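Long-range contact in lipopolysaccharide core heptose(I) kinase WaaP (Pseudomonas aeruginosa, PDB 6DFL), which phosphorylates the first heptose of the lipopolysaccharide inner core using ATP and also acts as a protein-tyrosine kinase: residues 80-93 / 184-196. Numbering follows the deposited sequence.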
ATOM      1  N   GLN A  80      16.226  -3.544 -10.760  1.00 64.93           N
ATOM      2  CA  GLN A  80      16.271  -2.091 -10.839  1.00 63.95           C
ATOM      3  C   GLN A  80      15.198  -1.465  -9.953  1.00 70.46           C
ATOM      4  O   GLN A  80      15.403  -0.372  -9.403  1.00 72.14           O
ATOM      5  CB  GLN A  80      16.116  -1.642 -12.296  1.00 60.01           C
ATOM      6  CG  GLN A  80      17.375  -1.735 -13.146  1.00 62.48           C
ATOM      7  CD  GLN A  80      17.095  -1.501 -14.623  1.00 67.97           C
ATOM      8  OE1 GLN A  80      15.959  -1.210 -15.015  1.00 65.65           O
ATOM      9  NE2 GLN A  80      18.132  -1.633 -15.456  1.00 68.62           N
ATOM     10  N   ALA A  81      14.044  -2.127  -9.797  1.00 67.12           N
ATOM     11  CA  ALA A  81      13.058  -1.627  -8.841  1.00 68.53           C
ATOM     12  C   ALA A  81      13.613  -1.684  -7.430  1.00 70.47           C
ATOM     13  O   ALA A  81      13.545  -0.706  -6.679  1.00 66.41           O
ATOM     14  CB  ALA A  81      11.762  -2.419  -8.926  1.00 64.49           C
ATOM     15  N   ILE A  82      14.168  -2.835  -7.052  1.00 70.71           N
ATOM     16  CA  ILE A  82      14.751  -2.968  -5.723  1.00 69.79           C
ATOM     17  C   ILE A  82      15.827  -1.923  -5.511  1.00 69.66           C
ATOM     18  O   ILE A  82      15.921  -1.314  -4.441  1.00 73.29           O
ATOM     19  CB  ILE A  82      15.301  -4.387  -5.526  1.00 73.18           C
ATOM     20  CG1 ILE A  82      14.150  -5.391  -5.491  1.00 68.56           C
ATOM     21  CG2 ILE A  82      16.174  -4.450  -4.274  1.00 71.12           C
ATOM     22  CD1 ILE A  82      14.631  -6.770  -5.216  1.00 71.60           C
ATOM     23  N   ARG A  83      16.641  -1.674  -6.533  1.00 68.15           N
ATOM     24  CA  ARG A  83      17.726  -0.720  -6.350  1.00 70.02           C
ATOM     25  C   ARG A  83      17.195   0.703  -6.236  1.00 70.10           C
ATOM     26  O   ARG A  83      17.663   1.474  -5.395  1.00 66.93           O
ATOM     27  CB  ARG A  83      18.731  -0.862  -7.488  1.00 70.99           C
ATOM     28  CG  ARG A  83      19.534  -2.160  -7.385  1.00 69.32           C
ATOM     29  CD  ARG A  83      20.945  -1.934  -6.880  1.00 73.38           C
ATOM     30  NE  ARG A  83      21.816  -1.645  -8.018  1.00 78.41           N
ATOM     31  CZ  ARG A  83      23.144  -1.599  -7.968  1.00 78.79           C
ATOM     32  NH1 ARG A  83      23.775  -1.826  -6.817  1.00 79.97           N
ATOM     33  NH2 ARG A  83      23.839  -1.331  -9.072  1.00 74.38           N
ATOM     34  N   ARG A  84      16.204   1.068  -7.055  1.00 69.55           N
ATOM     35  CA  ARG A  84      15.635   2.403  -6.930  1.00 66.81           C
ATOM     36  C   ARG A  84      14.911   2.568  -5.606  1.00 70.26           C
ATOM     37  O   ARG A  84      15.035   3.615  -4.962  1.00 71.95           O
ATOM     38  CB  ARG A  84      14.688   2.724  -8.087  1.00 63.85           C
ATOM     39  CG  ARG A  84      14.009   4.101  -7.947  1.00 67.36           C
ATOM     40  CD  ARG A  84      14.888   5.291  -8.489  1.00 62.85           C
ATOM     41  NE  ARG A  84      14.834   5.319  -9.964  1.00 58.17           N
ATOM     42  CZ  ARG A  84      15.870   5.006 -10.740  1.00 65.47           C
ATOM     43  NH1 ARG A  84      17.031   4.704 -10.155  1.00 62.61           N
ATOM     44  NH2 ARG A  84      15.765   4.998 -12.079  1.00 64.36           N
ATOM     45  N   LEU A  85      14.158   1.555  -5.167  1.00 71.09           N
ATOM     46  CA  LEU A  85      13.422   1.700  -3.913  1.00 69.22           C
ATOM     47  C   LEU A  85      14.358   1.863  -2.727  1.00 68.52           C
ATOM     48  O   LEU A  85      14.008   2.541  -1.756  1.00 72.16           O
ATOM     49  CB  LEU A  85      12.505   0.509  -3.686  1.00 65.33           C
ATOM     50  CG  LEU A  85      11.263   0.495  -4.557  1.00 67.47           C
ATOM     51  CD1 LEU A  85      10.293  -0.537  -4.025  1.00 70.73           C
ATOM     52  CD2 LEU A  85      10.638   1.877  -4.614  1.00 67.15           C
ATOM     53  N   HIS A  86      15.536   1.234  -2.774  1.00 64.99           N
ATOM     54  CA  HIS A  86      16.515   1.423  -1.714  1.00 67.46           C
ATOM     55  C   HIS A  86      17.045   2.855  -1.713  1.00 71.15           C
ATOM     56  O   HIS A  86      17.129   3.489  -0.656  1.00 70.17           O
ATOM     57  CB  HIS A  86      17.651   0.410  -1.867  1.00 68.95           C
ATOM     58  CG  HIS A  86      17.323  -0.955  -1.319  1.00 75.71           C
ATOM     59  ND1 HIS A  86      17.874  -1.441  -0.152  1.00 77.72           N
ATOM     60  CD2 HIS A  86      16.500  -1.931  -1.776  1.00 73.79           C
ATOM     61  CE1 HIS A  86      17.406  -2.654   0.086  1.00 74.45           C
ATOM     62  NE2 HIS A  86      16.566  -2.973  -0.883  1.00 76.93           N
ATOM     63  N   GLU A  87      17.386   3.385  -2.888  1.00 70.01           N
ATOM     64  CA  GLU A  87      17.749   4.795  -2.991  1.00 71.55           C
ATOM     65  C   GLU A  87      16.681   5.681  -2.366  1.00 71.62           C
ATOM     66  O   GLU A  87      16.992   6.589  -1.585  1.00 76.75           O
ATOM     67  CB  GLU A  87      17.974   5.176  -4.458  1.00 70.43           C
ATOM     68  CG  GLU A  87      19.176   4.492  -5.116  1.00 71.27           C
ATOM     69  CD  GLU A  87      19.183   4.624  -6.624  1.00 74.54           C
ATOM     70  OE1 GLU A  87      18.643   5.637  -7.160  1.00 69.69           O
ATOM     71  OE2 GLU A  87      19.714   3.691  -7.285  1.00 74.78           O
ATOM     72  N   ALA A  88      15.411   5.415  -2.669  1.00 68.65           N
ATOM     73  CA  ALA A  88      14.305   6.268  -2.250  1.00 67.26           C
ATOM     74  C   ALA A  88      13.826   5.999  -0.832  1.00 67.03           C
ATOM     75  O   ALA A  88      12.864   6.641  -0.391  1.00 71.39           O
ATOM     76  CB  ALA A  88      13.131   6.125  -3.214  1.00 62.95           C
ATOM     77  N   GLY A  89      14.462   5.079  -0.110  1.00 67.42           N
ATOM     78  CA  GLY A  89      14.051   4.801   1.252  1.00 68.62           C
ATOM     79  C   GLY A  89      12.757   4.021   1.413  1.00 77.19           C
ATOM     80  O   GLY A  89      12.132   4.104   2.477  1.00 82.90           O
ATOM     81  N   VAL A  90      12.333   3.269   0.391  1.00 65.12           N
ATOM     82  CA  VAL A  90      11.113   2.474   0.442  1.00 68.26           C
ATOM     83  C   VAL A  90      11.495   1.048   0.816  1.00 71.78           C
ATOM     84  O   VAL A  90      12.267   0.390   0.103  1.00 69.65           O
ATOM     85  CB  VAL A  90      10.363   2.500  -0.896  1.00 70.08           C
ATOM     86  CG1 VAL A  90       9.239   1.498  -0.886  1.00 68.89           C
ATOM     87  CG2 VAL A  90       9.836   3.871  -1.160  1.00 72.86           C
ATOM     88  N   ALA A  91      10.927   0.567   1.910  1.00 65.77           N
ATOM     89  CA  ALA A  91      11.331  -0.703   2.481  1.00 70.59           C
ATOM     90  C   ALA A  91      10.908  -1.873   1.579  1.00 66.13           C
ATOM     91  O   ALA A  91       9.739  -2.009   1.212  1.00 65.21           O
ATOM     92  CB  ALA A  91      10.725  -0.810   3.875  1.00 66.06           C
ATOM     93  N   THR A  92      11.867  -2.704   1.196  1.00 67.03           N
ATOM     94  CA  THR A  92      11.585  -3.765   0.243  1.00 71.09           C
ATOM     95  C   THR A  92      12.575  -4.897   0.470  1.00 73.47           C
ATOM     96  O   THR A  92      13.297  -4.925   1.474  1.00 71.58           O
ATOM     97  CB  THR A  92      11.639  -3.236  -1.195  1.00 72.73           C
ATOM     98  OG1 THR A  92      11.226  -4.265  -2.101  1.00 71.41           O
ATOM     99  CG2 THR A  92      13.037  -2.821  -1.555  1.00 72.22           C
HETATM  100  N   MSE A  93      12.589  -5.841  -0.471  1.00 74.95           N
HETATM  101  CA  MSE A  93      13.501  -6.959  -0.416  1.00 75.52           C
HETATM  102  C   MSE A  93      14.915  -6.465  -0.547  1.00 77.19           C
HETATM  103  O   MSE A  93      15.164  -5.389  -1.080  1.00 78.21           O
HETATM  104  CB  MSE A  93      13.212  -7.973  -1.524  1.00 80.64           C
HETATM  105  CG  MSE A  93      11.908  -8.722  -1.376  1.00 79.11           C
HETATM  106 SE   MSE A  93      11.173  -9.009  -3.140  1.00 99.63          SE
HETATM  107  CE  MSE A  93      10.834 -10.969  -3.010  1.00 96.01           C
ATOM    108  N   LEU A 184       6.211  -1.845   7.220  1.00 76.21           N
ATOM    109  CA  LEU A 184       5.823  -2.558   6.025  1.00 73.48           C
ATOM    110  C   LEU A 184       7.039  -2.763   5.131  1.00 77.50           C
ATOM    111  O   LEU A 184       8.047  -2.067   5.257  1.00 73.28           O
ATOM    112  CB  LEU A 184       4.725  -1.803   5.273  1.00 67.97           C
ATOM    113  CG  LEU A 184       3.415  -1.647   6.045  1.00 72.22           C
ATOM    114  CD1 LEU A 184       2.351  -1.000   5.193  1.00 63.96           C
ATOM    115  CD2 LEU A 184       2.921  -2.990   6.583  1.00 73.95           C
ATOM    116  N   SER A 185       6.956  -3.781   4.268  1.00 72.19           N
ATOM    117  CA  SER A 185       7.852  -3.930   3.132  1.00 68.05           C
ATOM    118  C   SER A 185       7.017  -4.281   1.914  1.00 69.96           C
ATOM    119  O   SER A 185       6.083  -5.089   2.004  1.00 69.22           O
ATOM    120  CB  SER A 185       8.900  -5.010   3.364  1.00 70.24           C
ATOM    121  OG  SER A 185       9.652  -4.739   4.521  1.00 75.85           O
ATOM    122  N   VAL A 186       7.329  -3.664   0.793  1.00 67.02           N
ATOM    123  CA  VAL A 186       6.713  -4.051  -0.468  1.00 66.28           C
ATOM    124  C   VAL A 186       7.553  -5.162  -1.090  1.00 67.04           C
ATOM    125  O   VAL A 186       8.789  -5.118  -1.060  1.00 69.15           O
ATOM    126  CB  VAL A 186       6.582  -2.847  -1.416  1.00 68.12           C
ATOM    127  CG1 VAL A 186       7.951  -2.172  -1.638  1.00 62.76           C
ATOM    128  CG2 VAL A 186       5.942  -3.280  -2.754  1.00 60.10           C
ATOM    129  N   ILE A 187       6.885  -6.174  -1.636  1.00 65.20           N
ATOM    130  CA  ILE A 187       7.617  -7.269  -2.259  1.00 69.47           C
ATOM    131  C   ILE A 187       7.071  -7.479  -3.653  1.00 69.69           C
ATOM    132  O   ILE A 187       6.293  -6.657  -4.152  1.00 66.83           O
ATOM    133  CB  ILE A 187       7.516  -8.563  -1.437  1.00 62.18           C
ATOM    134  CG1 ILE A 187       6.053  -9.015  -1.388  1.00 64.13           C
ATOM    135  CG2 ILE A 187       8.085  -8.355  -0.042  1.00 68.10           C
ATOM    136  CD1 ILE A 187       5.851 -10.471  -1.020  1.00 67.88           C
ATOM    137  N   ASP A 188       7.437  -8.622  -4.245  1.00 72.88           N
ATOM    138  CA  ASP A 188       7.218  -9.021  -5.624  1.00 60.79           C
ATOM    139  C   ASP A 188       7.305  -7.897  -6.629  1.00 72.31           C
ATOM    140  O   ASP A 188       6.278  -7.323  -7.008  1.00 71.48           O
ATOM    141  CB  ASP A 188       5.866  -9.669  -5.834  1.00 70.19           C
ATOM    142  CG  ASP A 188       5.672 -10.058  -7.287  1.00 72.92           C
ATOM    143  OD1 ASP A 188       6.635 -10.601  -7.872  1.00 76.40           O
ATOM    144  OD2 ASP A 188       4.606  -9.785  -7.865  1.00 78.06           O
ATOM    145  N   LEU A 189       8.504  -7.614  -7.118  1.00 72.20           N
ATOM    146  CA  LEU A 189       8.677  -6.569  -8.112  1.00 67.39           C
ATOM    147  C   LEU A 189       9.064  -7.158  -9.464  1.00 68.62           C
ATOM    148  O   LEU A 189       9.714  -6.490 -10.273  1.00 63.37           O
ATOM    149  CB  LEU A 189       9.704  -5.563  -7.599  1.00 59.69           C
ATOM    150  CG  LEU A 189       9.197  -4.885  -6.318  1.00 63.72           C
ATOM    151  CD1 LEU A 189      10.305  -4.358  -5.454  1.00 62.64           C
ATOM    152  CD2 LEU A 189       8.269  -3.759  -6.685  1.00 65.40           C
ATOM    153  N   HIS A 190       8.654  -8.401  -9.726  1.00 63.37           N
ATOM    154  CA  HIS A 190       9.245  -9.147 -10.836  1.00 67.03           C
ATOM    155  C   HIS A 190       8.920  -8.514 -12.184  1.00 65.12           C
ATOM    156  O   HIS A 190       9.716  -8.633 -13.123  1.00 69.00           O
ATOM    157  CB  HIS A 190       8.787 -10.610 -10.786  1.00 71.54           C
ATOM    158  CG  HIS A 190       7.390 -10.807 -11.267  1.00 72.93           C
ATOM    159  ND1 HIS A 190       6.289 -10.428 -10.528  1.00 75.25           N
ATOM    160  CD2 HIS A 190       6.913 -11.276 -12.440  1.00 76.08           C
ATOM    161  CE1 HIS A 190       5.191 -10.673 -11.218  1.00 75.57           C
ATOM    162  NE2 HIS A 190       5.542 -11.193 -12.379  1.00 81.13           N
ATOM    163  N   ARG A 191       7.783  -7.814 -12.280  1.00 65.25           N
ATOM    164  CA  ARG A 191       7.359  -7.014 -13.430  1.00 68.86           C
ATOM    165  C   ARG A 191       7.489  -5.496 -13.224  1.00 70.85           C
ATOM    166  O   ARG A 191       6.920  -4.733 -14.010  1.00 66.22           O
ATOM    167  CB  ARG A 191       5.890  -7.278 -13.756  1.00 66.87           C
ATOM    168  CG  ARG A 191       5.551  -8.635 -14.257  1.00 76.55           C
ATOM    169  CD  ARG A 191       4.249  -8.553 -15.033  1.00 77.39           C
ATOM    170  NE  ARG A 191       3.104  -8.236 -14.191  1.00 73.68           N
ATOM    171  CZ  ARG A 191       1.901  -7.937 -14.667  1.00 70.82           C
ATOM    172  NH1 ARG A 191       1.697  -7.899 -15.976  1.00 72.53           N
ATOM    173  NH2 ARG A 191       0.910  -7.666 -13.828  1.00 66.18           N
ATOM    174  N   ALA A 192       8.153  -5.040 -12.170  1.00 64.77           N
ATOM    175  CA  ALA A 192       8.192  -3.617 -11.905  1.00 67.05           C
ATOM    176  C   ALA A 192       9.011  -2.882 -12.957  1.00 70.30           C
ATOM    177  O   ALA A 192      10.085  -3.331 -13.380  1.00 69.56           O
ATOM    178  CB  ALA A 192       8.775  -3.334 -10.513  1.00 65.05           C
ATOM    179  N   GLN A 193       8.513  -1.711 -13.336  1.00 67.90           N
ATOM    180  CA  GLN A 193       9.178  -0.833 -14.283  1.00 65.84           C
ATOM    181  C   GLN A 193       9.789   0.368 -13.572  1.00 71.51           C
ATOM    182  O   GLN A 193       9.115   1.061 -12.787  1.00 63.60           O
ATOM    183  CB  GLN A 193       8.196  -0.376 -15.345  1.00 66.09           C
ATOM    184  CG  GLN A 193       7.606  -1.530 -16.069  1.00 68.37           C
ATOM    185  CD  GLN A 193       6.569  -1.082 -17.038  1.00 73.70           C
ATOM    186  OE1 GLN A 193       5.966  -0.006 -16.865  1.00 68.49           O
ATOM    187  NE2 GLN A 193       6.340  -1.889 -18.077  1.00 68.76           N
ATOM    188  N   THR A 194      11.058   0.625 -13.886  1.00 66.70           N
ATOM    189  CA  THR A 194      11.844   1.656 -13.242  1.00 63.64           C
ATOM    190  C   THR A 194      12.245   2.691 -14.271  1.00 71.53           C
ATOM    191  O   THR A 194      12.924   2.360 -15.254  1.00 65.58           O
ATOM    192  CB  THR A 194      13.086   1.058 -12.609  1.00 60.89           C
ATOM    193  OG1 THR A 194      12.691  -0.027 -11.773  1.00 73.33           O
ATOM    194  CG2 THR A 194      13.853   2.108 -11.817  1.00 63.33           C
ATOM    195  N   ARG A 195      11.849   3.938 -14.022  1.00 64.58           N
ATOM    196  CA  ARG A 195      12.172   5.053 -14.889  1.00 68.73           C
ATOM    197  C   ARG A 195      12.631   6.203 -14.027  1.00 69.30           C
ATOM    198  O   ARG A 195      12.678   6.106 -12.794  1.00 66.84           O
ATOM    199  CB  ARG A 195      10.970   5.463 -15.740  1.00 69.38           C
ATOM    200  CG  ARG A 195      10.351   4.352 -16.548  1.00 68.43           C
ATOM    201  CD  ARG A 195       9.041   4.829 -17.114  1.00 69.38           C
ATOM    202  NE  ARG A 195       8.484   3.866 -18.053  1.00 71.85           N
ATOM    203  CZ  ARG A 195       7.544   2.972 -17.756  1.00 67.84           C
ATOM    204  NH1 ARG A 195       7.046   2.911 -16.529  1.00 66.15           N
ATOM    205  NH2 ARG A 195       7.103   2.142 -18.701  1.00 66.99           N
ATOM    206  N   ASP A 196      12.946   7.315 -14.671  1.00 71.89           N
ATOM    207  CA  ASP A 196      13.187   8.478 -13.838  1.00 71.99           C
ATOM    208  C   ASP A 196      11.888   9.142 -13.419  1.00 68.88           C
ATOM    209  O   ASP A 196      11.840   9.725 -12.336  1.00 70.11           O
ATOM    210  CB  ASP A 196      14.126   9.458 -14.531  1.00 77.84           C
ATOM    211  CG  ASP A 196      15.604   9.117 -14.277  1.00 84.85           C
ATOM    212  OD1 ASP A 196      15.907   8.304 -13.347  1.00 75.47           O
ATOM    213  OD2 ASP A 196      16.464   9.679 -15.002  1.00 88.00           O
TER
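Thr92 and the residue before it, Ala91, hold Val186 by its backbone O and N. The Thr92 hydroxyl OG1 donates to Val186 O at 2.8 Å, while Val186 N gives a fairly straight bond to Ala91 O (3.0 Å, 157° at the hydrogen). With OG1 swung opposite the backbone N (chi1 -174°), Thr92 can reach that carbonyl, and Thr92 OG1 also lies 3.5 Å from Leu189 CD1. Leu189 sends this methyl to the helix, where it meets Leu85 CD1 tip to tip and passes Ile82 CG1. The Val186 and Leu85 side chains cross at about a right angle, Val186 CG1 3.7 Å from Leu85 CD1. One turn earlier in the helix, Ala81 CB sits 3.5 Å from Ala192 CB; two such short side chains let the backbones come close. In this protein-kinase fold, helix 76-87 probably corresponds to αC, and Asp188, which starts an Asp-Leu-His sequence beside the probable active-site Asp163, lies where the DFG aspartate stands in relatives; the contact would then join αC to the start of the activation segment. At the outer end Thr194 lays CG2 over one face of the Arg84 guanidinium, 3.3 Å above its plane and offset toward the rim. The edge of that group offers NH2 weakly to Arg195 O. Asp196 OD1, 3.5 Å from Arg84 NH2, pairs by charge alone, well out of the plane, and Arg84 NH1 also forms a salt bridge with Glu87 OE1. In the second shell, Met150 and Met154 of helix 137-156 back Val186 and Leu85, while His86 NE2 donates in its ring plane to O of selenomethionine Met93, tying the helix to the chain leaving Thr92.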